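Multiple PDZ domain protein (Mus musculus, PDB 4XH7) probably acts as a scaffold in signalling, its fourth PDZ domain, the part in this structure, being expected to bind C-terminal tails of partner proteins. Local coordinates at residues Glu27-His32 against Gly68-Gly73; Ser34-Asn39 against Glu61-His66; His52-Ser57 against Gly73-Glu78; Leu77-Ile82 against Lys97-Asp102. All coordinates share one frame; numbering follows the deposited sequence.

Contact 1: residues Glu27-His32 against Gly68-Gly73; sequences EIVVAH and GKLFSG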
loop_
_atom_site.group_PDB
_atom_site.type_symbol
_atom_site.label_atom_id
_atom_site.label_comp_id
_atom_site.label_asym_id
_atom_site.label_seq_id
_atom_site.Cartn_x
_atom_site.Cartn_y
_atom_site.Cartn_z
ATOM N N GLU A 27 -1.399 -3.809 -12.230
ATOM C CA GLU A 27 -1.512 -4.964 -11.357
ATOM C C GLU A 27 -1.748 -4.454 -9.937
ATOM O O GLU A 27 -0.984 -3.626 -9.464
ATOM C CB GLU A 27 -0.240 -5.817 -11.390
ATOM C CG GLU A 27 -0.334 -6.982 -10.453
ATOM C CD GLU A 27 0.952 -7.782 -10.311
ATOM O OE1 GLU A 27 2.025 -7.338 -10.791
ATOM O OE2 GLU A 27 0.878 -8.875 -9.710
ATOM N N ILE A 28 -2.804 -4.932 -9.290
ATOM C CA ILE A 28 -3.095 -4.532 -7.905
ATOM C C ILE A 28 -2.503 -5.544 -6.944
ATOM O O ILE A 28 -2.531 -6.745 -7.231
ATOM C CB ILE A 28 -4.629 -4.442 -7.640
ATOM C CG1 ILE A 28 -5.337 -3.660 -8.757
ATOM C CG2 ILE A 28 -4.915 -3.851 -6.232
ATOM C CD1 ILE A 28 -4.816 -2.182 -8.921
ATOM N N VAL A 29 -1.949 -5.066 -5.821
ATOM C CA VAL A 29 -1.331 -5.915 -4.833
ATOM C C VAL A 29 -1.875 -5.552 -3.470
ATOM O O VAL A 29 -1.981 -4.371 -3.141
ATOM C CB VAL A 29 0.198 -5.738 -4.829
ATOM C CG1 VAL A 29 0.813 -6.648 -3.781
ATOM C CG2 VAL A 29 0.751 -6.008 -6.233
ATOM N N VAL A 30 -2.238 -6.557 -2.678
ATOM C CA VAL A 30 -2.609 -6.317 -1.280
ATOM C C VAL A 30 -1.530 -6.867 -0.360
ATOM O O VAL A 30 -1.115 -8.023 -0.506
ATOM C CB VAL A 30 -3.985 -6.949 -0.950
ATOM C CG1 VAL A 30 -4.327 -6.805 0.540
ATOM C CG2 VAL A 30 -5.052 -6.240 -1.754
ATOM N N ALA A 31 -1.054 -6.050 0.583
ATOM C CA ALA A 31 -0.042 -6.530 1.533
ATOM C C ALA A 31 -0.559 -6.405 2.951
ATOM O O ALA A 31 -1.097 -5.375 3.320
ATOM C CB ALA A 31 1.255 -5.754 1.383
ATOM N N HIS A 32 -0.386 -7.458 3.749
ATOM C CA HIS A 32 -0.719 -7.367 5.166
ATOM C C HIS A 32 0.574 -7.170 5.924
ATOM O O HIS A 32 1.494 -8.017 5.877
ATOM C CB HIS A 32 -1.470 -8.619 5.619
ATOM C CG HIS A 32 -2.755 -8.811 4.889
ATOM N ND1 HIS A 32 -2.881 -9.681 3.828
ATOM C CD2 HIS A 32 -3.957 -8.208 5.029
ATOM C CE1 HIS A 32 -4.114 -9.620 3.356
ATOM N NE2 HIS A 32 -4.787 -8.728 4.062
ATOM N N GLY A 68 6.970 -8.813 2.082
ATOM C CA GLY A 68 7.495 -9.362 0.848
ATOM C C GLY A 68 6.717 -9.037 -0.426
ATOM O O GLY A 68 7.209 -9.302 -1.511
ATOM N N LYS A 69 5.526 -8.460 -0.282
ATOM C CA LYS A 69 4.637 -8.224 -1.407
ATOM C C LYS A 69 4.891 -6.943 -2.186
ATOM O O LYS A 69 4.423 -6.806 -3.331
ATOM C CB LYS A 69 3.188 -8.154 -0.908
ATOM C CG LYS A 69 2.654 -9.408 -0.244
ATOM C CD LYS A 69 2.326 -10.448 -1.268
ATOM C CE LYS A 69 1.515 -11.563 -0.653
ATOM N NZ LYS A 69 1.682 -12.811 -1.442
ATOM N N LEU A 70 5.505 -5.966 -1.530
ATOM C CA LEU A 70 5.639 -4.647 -2.120
ATOM C C LEU A 70 7.074 -4.376 -2.549
ATOM O O LEU A 70 8.034 -4.757 -1.873
ATOM C CB LEU A 70 5.171 -3.577 -1.130
ATOM C CG LEU A 70 3.736 -3.716 -0.638
ATOM C CD1 LEU A 70 3.327 -2.560 0.255
ATOM C CD2 LEU A 70 2.741 -3.802 -1.805
ATOM N N PHE A 71 7.218 -3.705 -3.680
ATOM C CA PHE A 71 8.516 -3.438 -4.288
ATOM C C PHE A 71 8.726 -1.960 -4.548
ATOM O O PHE A 71 7.760 -1.203 -4.691
ATOM C CB PHE A 71 8.639 -4.185 -5.636
ATOM C CG PHE A 71 8.689 -5.684 -5.495
ATOM C CD1 PHE A 71 7.533 -6.397 -5.227
ATOM C CD2 PHE A 71 9.889 -6.368 -5.622
ATOM C CE1 PHE A 71 7.544 -7.785 -5.084
ATOM C CE2 PHE A 71 9.921 -7.753 -5.484
ATOM C CZ PHE A 71 8.755 -8.459 -5.193
ATOM N N SER A 72 9.988 -1.526 -4.598
ATOM C CA SER A 72 10.273 -0.178 -5.083
ATOM C C SER A 72 9.525 0.084 -6.384
ATOM O O SER A 72 9.432 -0.792 -7.250
ATOM C CB SER A 72 11.774 0.017 -5.324
ATOM O OG SER A 72 12.193 -0.794 -6.409
ATOM N N GLY A 73 8.971 1.286 -6.512
ATOM C CA GLY A 73 8.221 1.653 -7.689
ATOM C C GLY A 73 6.727 1.471 -7.510
ATOM O O GLY A 73 5.973 2.054 -8.273
#

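Contact 2: residues Ser34-Asn39 against Glu61-His66; sequences SKFSEN and EGPVGH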
loop_
_atom_site.group_PDB
_atom_site.type_symbol
_atom_site.label_atom_id
_atom_site.label_comp_id
_atom_site.label_asym_id
_atom_site.label_seq_id
_atom_site.Cartn_x
_atom_site.Cartn_y
_atom_site.Cartn_z
ATOM N N SER A 34 2.663 -5.880 9.499
ATOM C CA SER A 34 2.616 -5.635 10.940
ATOM C C SER A 34 3.813 -4.820 11.369
ATOM O O SER A 34 4.961 -5.236 11.168
ATOM C CB SER A 34 2.585 -6.958 11.707
ATOM O OG SER A 34 1.343 -7.598 11.469
ATOM N N LYS A 35 3.543 -3.636 11.899
ATOM C CA LYS A 35 4.618 -2.792 12.386
ATOM C C LYS A 35 5.225 -3.433 13.630
ATOM O O LYS A 35 4.574 -4.226 14.301
ATOM C CB LYS A 35 4.107 -1.390 12.676
ATOM C CG LYS A 35 3.901 -0.580 11.414
ATOM C CD LYS A 35 2.850 0.497 11.574
ATOM C CE LYS A 35 3.155 1.403 12.721
ATOM N NZ LYS A 35 2.249 2.559 12.736
ATOM N N PHE A 36 6.481 -3.107 13.912
ATOM C CA PHE A 36 7.216 -3.759 14.995
ATOM C C PHE A 36 6.841 -3.150 16.362
ATOM O O PHE A 36 7.055 -3.770 17.411
ATOM C CB PHE A 36 8.720 -3.636 14.756
ATOM C CG PHE A 36 9.212 -4.329 13.495
ATOM C CD1 PHE A 36 8.458 -5.314 12.864
ATOM C CD2 PHE A 36 10.435 -3.982 12.949
ATOM C CE1 PHE A 36 8.928 -5.942 11.706
ATOM C CE2 PHE A 36 10.919 -4.591 11.816
ATOM C CZ PHE A 36 10.161 -5.586 11.183
ATOM N N SER A 37 6.305 -1.934 16.334
ATOM C CA SER A 37 5.848 -1.225 17.530
ATOM C C SER A 37 4.896 -0.089 17.149
ATOM O O SER A 37 4.886 0.359 15.999
ATOM C CB SER A 37 7.041 -0.672 18.304
ATOM O OG SER A 37 7.423 0.577 17.754
ATOM N N GLU A 38 4.083 0.369 18.097
ATOM C CA GLU A 38 3.114 1.428 17.804
ATOM C C GLU A 38 3.823 2.717 17.365
ATOM O O GLU A 38 3.323 3.470 16.519
ATOM C CB GLU A 38 2.223 1.688 19.027
ATOM N N ASN A 39 5.010 2.933 17.926
ATOM C CA ASN A 39 5.766 4.163 17.726
ATOM C C ASN A 39 6.779 4.101 16.583
ATOM O O ASN A 39 7.632 4.980 16.461
ATOM C CB ASN A 39 6.496 4.536 19.026
ATOM N N GLU A 61 14.782 -5.369 6.143
ATOM C CA GLU A 61 14.602 -5.591 7.567
ATOM C C GLU A 61 13.355 -4.975 8.206
ATOM O O GLU A 61 13.072 -5.220 9.393
ATOM C CB GLU A 61 15.850 -5.070 8.307
ATOM C CG GLU A 61 16.112 -3.563 8.116
ATOM C CD GLU A 61 17.087 -3.258 6.957
ATOM O OE1 GLU A 61 17.153 -4.010 5.951
ATOM O OE2 GLU A 61 17.802 -2.243 7.066
ATOM N N GLY A 62 12.577 -4.200 7.450
ATOM C CA GLY A 62 11.436 -3.530 8.043
ATOM C C GLY A 62 10.095 -4.226 7.814
ATOM O O GLY A 62 10.027 -5.256 7.158
ATOM N N PRO A 63 9.015 -3.640 8.332
ATOM C CA PRO A 63 7.704 -4.302 8.251
ATOM C C PRO A 63 7.265 -4.614 6.818
ATOM O O PRO A 63 6.818 -5.729 6.547
ATOM C CB PRO A 63 6.760 -3.279 8.888
ATOM C CG PRO A 63 7.672 -2.592 9.927
ATOM C CD PRO A 63 9.015 -2.499 9.265
ATOM N N VAL A 64 7.351 -3.637 5.918
ATOM C CA VAL A 64 6.924 -3.908 4.532
ATOM C C VAL A 64 7.836 -4.965 3.884
ATOM O O VAL A 64 7.357 -5.865 3.150
ATOM C CB VAL A 64 6.903 -2.618 3.718
ATOM C CG1 VAL A 64 6.790 -2.927 2.229
ATOM C CG2 VAL A 64 5.738 -1.715 4.168
ATOM N N GLY A 65 9.143 -4.895 4.172
ATOM C CA GLY A 65 10.061 -5.901 3.659
ATOM C C GLY A 65 9.688 -7.298 4.163
ATOM O O GLY A 65 9.771 -8.293 3.417
ATOM N N HIS A 66 9.240 -7.373 5.418
ATOM C CA HIS A 66 8.863 -8.665 5.981
ATOM C C HIS A 66 7.633 -9.236 5.304
ATOM O O HIS A 66 7.504 -10.465 5.187
ATOM C CB HIS A 66 8.618 -8.563 7.479
ATOM C CG HIS A 66 9.880 -8.533 8.290
ATOM N ND1 HIS A 66 9.927 -8.913 9.613
ATOM C CD2 HIS A 66 11.135 -8.144 7.964
ATOM C CE1 HIS A 66 11.166 -8.788 10.063
ATOM N NE2 HIS A 66 11.920 -8.320 9.084
HETATM O O HOH W 1 5.029 -7.128 8.164
#

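Contact 3: residues His52-Ser57 against Gly73-Glu78; sequences HHFIRS and GDELLE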
loop_
_atom_site.group_PDB
_atom_site.type_symbol
_atom_site.label_atom_id
_atom_site.label_comp_id
_atom_site.label_asym_id
_atom_site.label_seq_id
_atom_site.Cartn_x
_atom_site.Cartn_y
_atom_site.Cartn_z
ATOM N N HIS A 52 0.266 11.492 -6.817
ATOM C CA HIS A 52 0.670 10.074 -6.806
ATOM C C HIS A 52 1.804 9.843 -5.856
ATOM O O HIS A 52 2.771 10.610 -5.832
ATOM C CB HIS A 52 1.100 9.612 -8.203
ATOM C CG HIS A 52 0.023 9.751 -9.219
ATOM N ND1 HIS A 52 -0.961 8.802 -9.395
ATOM C CD2 HIS A 52 -0.243 10.746 -10.098
ATOM C CE1 HIS A 52 -1.788 9.203 -10.347
ATOM N NE2 HIS A 52 -1.369 10.374 -10.799
ATOM N N HIS A 53 1.713 8.765 -5.080
ATOM C CA HIS A 53 2.773 8.489 -4.116
ATOM C C HIS A 53 3.306 7.096 -4.315
ATOM O O HIS A 53 2.515 6.177 -4.523
ATOM C CB HIS A 53 2.230 8.695 -2.712
ATOM C CG HIS A 53 1.908 10.129 -2.443
ATOM N ND1 HIS A 53 0.733 10.719 -2.859
ATOM C CD2 HIS A 53 2.666 11.119 -1.917
ATOM C CE1 HIS A 53 0.756 12.004 -2.547
ATOM N NE2 HIS A 53 1.925 12.275 -1.989
ATOM N N PHE A 54 4.645 6.958 -4.284
ATOM C CA PHE A 54 5.292 5.696 -4.659
ATOM C C PHE A 54 6.239 5.248 -3.585
ATOM O O PHE A 54 6.810 6.076 -2.869
ATOM C CB PHE A 54 6.071 5.850 -5.958
ATOM C CG PHE A 54 5.234 6.352 -7.116
ATOM C CD1 PHE A 54 4.530 5.455 -7.907
ATOM C CD2 PHE A 54 5.164 7.705 -7.386
ATOM C CE1 PHE A 54 3.734 5.890 -8.963
ATOM C CE2 PHE A 54 4.373 8.195 -8.474
ATOM C CZ PHE A 54 3.648 7.260 -9.267
ATOM N N ILE A 55 6.424 3.944 -3.499
ATOM C CA ILE A 55 7.523 3.424 -2.685
ATOM C C ILE A 55 8.859 3.659 -3.398
ATOM O O ILE A 55 9.059 3.220 -4.521
ATOM C CB ILE A 55 7.310 1.946 -2.418
ATOM C CG1 ILE A 55 6.031 1.732 -1.605
ATOM C CG2 ILE A 55 8.535 1.358 -1.705
ATOM C CD1 ILE A 55 5.776 0.213 -1.352
ATOM N N ARG A 56 9.743 4.424 -2.770
ATOM C CA ARG A 56 11.076 4.636 -3.315
ATOM C C ARG A 56 11.984 3.456 -2.970
ATOM O O ARG A 56 12.667 2.899 -3.831
ATOM C CB ARG A 56 11.665 5.938 -2.770
ATOM C CG ARG A 56 13.079 6.246 -3.234
ATOM C CD ARG A 56 13.493 7.617 -2.734
ATOM N N SER A 57 11.969 3.070 -1.713
ATOM C CA SER A 57 12.801 1.935 -1.308
ATOM C C SER A 57 12.085 1.130 -0.231
ATOM O O SER A 57 11.290 1.678 0.549
ATOM C CB SER A 57 14.176 2.421 -0.803
ATOM O OG SER A 57 14.059 3.086 0.449
ATOM N N GLY A 73 8.971 1.286 -6.512
ATOM C CA GLY A 73 8.221 1.653 -7.689
ATOM C C GLY A 73 6.727 1.471 -7.510
ATOM O O GLY A 73 5.973 2.054 -8.273
ATOM N N ASP A 74 6.297 0.703 -6.513
ATOM C CA ASP A 74 4.838 0.495 -6.372
ATOM C C ASP A 74 4.136 1.789 -5.956
ATOM O O ASP A 74 4.661 2.560 -5.143
ATOM C CB ASP A 74 4.538 -0.595 -5.343
ATOM C CG ASP A 74 4.871 -1.995 -5.849
ATOM O OD1 ASP A 74 5.182 -2.168 -7.053
ATOM O OD2 ASP A 74 4.825 -2.940 -5.027
ATOM N N GLU A 75 2.931 1.998 -6.485
ATOM C CA GLU A 75 2.151 3.178 -6.145
ATOM C C GLU A 75 1.223 2.875 -4.985
ATOM O O GLU A 75 0.520 1.872 -4.995
ATOM C CB GLU A 75 1.344 3.654 -7.351
ATOM C CG GLU A 75 0.528 4.896 -6.982
ATOM C CD GLU A 75 -0.126 5.596 -8.156
ATOM O OE1 GLU A 75 -0.738 6.667 -7.895
ATOM O OE2 GLU A 75 -0.091 5.097 -9.322
ATOM N N LEU A 76 1.160 3.779 -4.001
ATOM C CA LEU A 76 0.271 3.600 -2.848
ATOM C C LEU A 76 -1.167 3.969 -3.201
ATOM O O LEU A 76 -1.395 5.052 -3.713
ATOM C CB LEU A 76 0.717 4.486 -1.696
ATOM C CG LEU A 76 2.123 4.193 -1.193
ATOM C CD1 LEU A 76 2.399 5.197 -0.065
ATOM C CD2 LEU A 76 2.232 2.807 -0.651
ATOM N N LEU A 77 -2.124 3.082 -2.914
ATOM C CA LEU A 77 -3.538 3.371 -3.212
ATOM C C LEU A 77 -4.451 3.553 -1.995
ATOM O O LEU A 77 -5.273 4.473 -1.973
ATOM C CB LEU A 77 -4.145 2.278 -4.104
ATOM C CG LEU A 77 -3.424 2.101 -5.439
ATOM C CD1 LEU A 77 -4.023 0.897 -6.160
ATOM C CD2 LEU A 77 -3.486 3.378 -6.292
ATOM N N GLU A 78 -4.304 2.693 -0.992
ATOM C CA GLU A 78 -5.228 2.638 0.132
ATOM C C GLU A 78 -4.519 1.997 1.330
ATOM O O GLU A 78 -3.689 1.081 1.163
ATOM C CB GLU A 78 -6.471 1.831 -0.244
ATOM C CG GLU A 78 -7.509 1.750 0.854
ATOM C CD GLU A 78 -8.668 0.818 0.485
ATOM O OE1 GLU A 78 -8.853 -0.190 1.199
ATOM O OE2 GLU A 78 -9.397 1.132 -0.479
HETATM O O HOH W 2 -0.817 7.289 -5.252
#

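Contact 4: residues Leu77-Ile82 against Lys97-Asp102; sequences LEVNGI and KELPID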
loop_
_atom_site.group_PDB
_atom_site.type_symbol
_atom_site.label_atom_id
_atom_site.label_comp_id
_atom_site.label_asym_id
_atom_site.label_seq_id
_atom_site.Cartn_x
_atom_site.Cartn_y
_atom_site.Cartn_z
ATOM N N LEU A 77 -2.124 3.082 -2.914
ATOM C CA LEU A 77 -3.538 3.371 -3.212
ATOM C C LEU A 77 -4.451 3.553 -1.995
ATOM O O LEU A 77 -5.273 4.473 -1.973
ATOM C CB LEU A 77 -4.145 2.278 -4.104
ATOM C CG LEU A 77 -3.424 2.101 -5.439
ATOM C CD1 LEU A 77 -4.023 0.897 -6.160
ATOM C CD2 LEU A 77 -3.486 3.378 -6.292
ATOM N N GLU A 78 -4.304 2.693 -0.992
ATOM C CA GLU A 78 -5.228 2.638 0.132
ATOM C C GLU A 78 -4.519 1.997 1.330
ATOM O O GLU A 78 -3.689 1.081 1.163
ATOM C CB GLU A 78 -6.471 1.831 -0.244
ATOM C CG GLU A 78 -7.509 1.750 0.854
ATOM C CD GLU A 78 -8.668 0.818 0.485
ATOM O OE1 GLU A 78 -8.853 -0.190 1.199
ATOM O OE2 GLU A 78 -9.397 1.132 -0.479
ATOM N N VAL A 79 -4.804 2.468 2.548
ATOM C CA VAL A 79 -4.249 1.748 3.725
ATOM C C VAL A 79 -5.378 1.647 4.738
ATOM O O VAL A 79 -6.009 2.673 5.032
ATOM C CB VAL A 79 -3.037 2.457 4.395
ATOM C CG1 VAL A 79 -1.767 2.264 3.583
ATOM C CG2 VAL A 79 -3.284 3.950 4.608
ATOM N N ASN A 80 -5.641 0.447 5.255
ATOM C CA ASN A 80 -6.743 0.249 6.213
ATOM C C ASN A 80 -8.045 0.971 5.818
ATOM O O ASN A 80 -8.697 1.635 6.654
ATOM C CB ASN A 80 -6.299 0.693 7.602
ATOM C CG ASN A 80 -5.360 -0.301 8.222
ATOM O OD1 ASN A 80 -5.008 -1.300 7.580
ATOM N ND2 ASN A 80 -4.961 -0.067 9.469
ATOM N N GLY A 81 -8.396 0.851 4.545
ATOM C CA GLY A 81 -9.626 1.424 4.025
ATOM C C GLY A 81 -9.613 2.906 3.713
ATOM O O GLY A 81 -10.595 3.426 3.181
ATOM N N ILE A 82 -8.507 3.582 4.024
ATOM C CA ILE A 82 -8.370 5.020 3.800
ATOM C C ILE A 82 -7.694 5.293 2.447
ATOM O O ILE A 82 -6.593 4.788 2.161
ATOM C CB ILE A 82 -7.532 5.659 4.909
ATOM C CG1 ILE A 82 -8.150 5.369 6.289
ATOM C CG2 ILE A 82 -7.333 7.154 4.662
ATOM C CD1 ILE A 82 -7.185 5.565 7.438
ATOM N N LYS A 97 1.390 7.954 9.103
ATOM C CA LYS A 97 1.933 8.082 10.473
ATOM C C LYS A 97 0.961 7.601 11.535
ATOM O O LYS A 97 1.374 7.124 12.596
ATOM C CB LYS A 97 2.311 9.538 10.769
ATOM C CG LYS A 97 3.620 9.956 10.132
ATOM N N GLU A 98 -0.324 7.745 11.276
ATOM C CA GLU A 98 -1.363 7.455 12.258
ATOM C C GLU A 98 -1.844 6.015 12.231
ATOM O O GLU A 98 -2.795 5.661 12.932
ATOM C CB GLU A 98 -2.565 8.372 12.033
ATOM C CG GLU A 98 -2.292 9.843 12.348
ATOM N N LEU A 99 -1.235 5.196 11.383
ATOM C CA LEU A 99 -1.657 3.804 11.266
ATOM C C LEU A 99 -1.399 3.025 12.558
ATOM O O LEU A 99 -0.386 3.227 13.218
ATOM C CB LEU A 99 -0.917 3.124 10.107
ATOM C CG LEU A 99 -1.433 3.596 8.750
ATOM C CD1 LEU A 99 -0.512 3.080 7.684
ATOM C CD2 LEU A 99 -2.866 3.098 8.537
ATOM N N PRO A 100 -2.317 2.110 12.895
ATOM C CA PRO A 100 -2.081 1.154 13.985
ATOM C C PRO A 100 -1.054 0.090 13.608
ATOM O O PRO A 100 -0.512 0.115 12.502
ATOM C CB PRO A 100 -3.453 0.529 14.174
ATOM C CG PRO A 100 -3.975 0.451 12.758
ATOM C CD PRO A 100 -3.577 1.817 12.182
ATOM N N ILE A 101 -0.776 -0.845 14.514
ATOM C CA ILE A 101 0.201 -1.896 14.264
ATOM C C ILE A 101 -0.077 -2.747 13.021
ATOM O O ILE A 101 0.834 -3.035 12.235
ATOM C CB ILE A 101 0.275 -2.832 15.487
ATOM C CG1 ILE A 101 0.951 -2.098 16.621
ATOM C CG2 ILE A 101 1.022 -4.107 15.149
ATOM C CD1 ILE A 101 2.358 -1.835 16.322
ATOM N N ASP A 102 -1.334 -3.151 12.855
ATOM C CA ASP A 102 -1.718 -4.018 11.748
ATOM C C ASP A 102 -2.255 -3.194 10.592
ATOM O O ASP A 102 -3.217 -2.455 10.760
ATOM C CB ASP A 102 -2.759 -5.035 12.210
ATOM C CG ASP A 102 -2.180 -6.058 13.186
ATOM O OD1 ASP A 102 -1.017 -6.495 12.988
ATOM O OD2 ASP A 102 -2.885 -6.414 14.155
#

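Contact 1: residues Glu27-His32 against Gly68-Gly73
Val29 and Ala31 point from the outer strand 26-34 of the PDZ fold toward the loop that leaves helix 63-67, meeting Lys69 and Leu70. Val29 holds CG1 anti to its backbone N (chi1 -180°), which brings this methyl to 3.6 Å from the carbonyl O of Lys69 and 4.0 Å from CD2 of Leu70. The same carbonyl accepts a hydrogen bond from Arg109 of strand 102-110, so the valine packs beside a polar atom that already has a partner. Val30, next along the pleat, turns to the other face of the sheet, where it meets Leu15 of helix 5-22; toward the loop it offers its backbone, with O 4.0 Å from CG of Lys69. At Ala31 the loop comes close, the CA atoms of Ala31 and Lys69 being 5.8 Å apart, and a single methyl suits that spacing. The lysine gives only the aliphatic base of its side chain: a bend at chi2 (-76°) leads its charged end away. Leu70 reaches in with its branched end and packs also on Val64, adding a hydrophobic residue to the interior. Ala31 CB sits 3.8 Å from both Lys69 CB and Leu70 CG.

Contact 2: residues Ser34-Asn39 against Glu61-His66
The backbones draw nearest at Lys35 and Pro63, whose CA atoms are 5.4 Å apart, where the end of strand 26-34 passes the first turn of helix 63-67 in the PDZ domain. No direct hydrogen bond joins the two segments; one water accepts from Ser34 N and donates to Pro63 O at 2.8 Å. Pro63 follows Gly62, the N-cap residue, whose O receives the N-H of His66. Proline fits the first turn of a helix, where no backbone N-H is needed for the helical bonds. Pro63 CB lies 3.5 Å from Ser34 O. Toward the loop, Pro63 CG stands over the middle of the Phe36 ring, 3.9 Å from the centroid and 7° off the normal, a CH-pi contact. At the phenyl edge Phe36 CE2 comes within 3.3 Å of Glu61 O, which lies in the ring plane, so a weakly positive C-H edge faces a carbonyl. Phe36 CZ sits 3.5 Å above the His66 imidazole plane, offset to its rim; with the planes at 54° the pair is oblique. Glu61, just before the N-cap, and Pro63 and His66 of the helix thus surround part of the ring of Phe36, which still lies at the surface. Lys35 points the other way, its NZ hydrogen-bonded to Leu99 O, and Ser34 OG bonds Asp102. The loop ends in Gly-Leu-Gly-Ile, consistent with a GLGF-type carboxylate-binding loop; its Leu42 packs on Val64 of helix 63-67, and strand 44-49 follows.

Contact 3: residues His52-Ser57 against Gly73-Glu78
A single antiparallel bridge, the non-hydrogen-bonded pair Phe54 and Glu75, ties strand 52-58 to strand 75-79 and so links the two sheets of the PDZ domain. The short strands run at 123°, and few backbone bonds form: Leu76 N to His53 O and Ile55 N to Asp74 O, each 2.8 Å, flank the pair, with Gly73 N to Ile55 O closing the end. Glycine suits that end, for Gly73 has positive phi. Glu75 carries the side-chain part. Its chain runs extended, with CG anti to the backbone N (chi1 -180°), past Phe54, whose CE1 lies 3.6 Å from Glu75 CB, and on to His52. His52 ND1 donates to Glu75 OE1 over 2.6 Å, with the oxygen in the imidazole plane and the donor on the syn side of the carboxylate, though 28° out of the carboxylate plane. A water that accepts from His53 N lies within reach of both Glu75 OE1 (2.7 Å) and Leu76 O. On the other face Ile55 CG1 packs 4.1 Å from Leu76 CD2, the side chains crossing at nearly a right angle. His53 NE2 bonds His89 of helix 89-97, which in PDZ domains lines the peptide groove; the short bridge helps close the domain's compact antiparallel beta sandwich.

Contact 4: residues Leu77-Ile82 against Lys97-Asp102
The amide of Asn80 meets Leu99 and Pro100 of the loop after helix 89-97 and Asp102, where strand 102-110 begins: Leu99 CD2 stands over one face, 3.9 Å from Asn80 ND2, while at the edge, close to the amide plane, Asn80 ND2 meets Asp102 O and Pro100 CG, the latter at 3.5 Å. Asn80 and Gly81 are the middle of a type I' turn, Val79 to Ile82, which joins strand 75-79 to strand 82-83 of the PDZ fold as a tight hairpin. Val79 N bonds Ile82 O and Ile82 N bonds Val79 O, the latter at 2.8 Å. Both central positions need positive phi, which asparagine tolerates better than most residues and glycine takes without strain. Asn80 OD1 accepts from Thr104 N while ND2 donates to Asp102, so both ends of the amide are tied to strand 102-110 and its rotation is fixed. With CG beside the backbone N (chi1 -75°), the group leans out of the turn toward that strand. Val79 touches with CG2, 4.0 Å from Leu99 CD2; the two side chains cross at about a right angle. Ile95 and Leu96 of helix 89-97 also pack on this valine, so Leu99 carries the helix's apolar cover onward into the loop. Leucine suits this buried place because its two methyls can touch the valine and the face of the amide together. The Asn80 ND2 to Asp102 O bond measures 3.2 Å and is nearly straight, 169° at the hydrogen, with the donor on a carbonyl lone pair.

Overall arrangement
Contacts 1 and 3 have centres about 9 Å apart and share Gly73. Leu70 joins them, its CB 3.8 Å from Ile55 CD1, and it joins contact 2 as well, with Leu70 CB 3.8 Å from Val64 CG1. A bound imidazole, probably from the crystallisation liquor, lies about 6 Å from the Leu70 side chain. Contacts 2 and 4, about 13 Å between centres, meet where Lys35 N lies 2.8 Å from Ile101 O, a probable backbone hydrogen bond that pairs the two loops. Contact 3 passes to contact 4 through Leu77 and Glu78 of strand 75-79. Contacts 3 and 4 both reach helix 89-97, through His53 to His89 and through Val79 to Ile95 and Leu96; that helix probably forms one wall of the peptide groove.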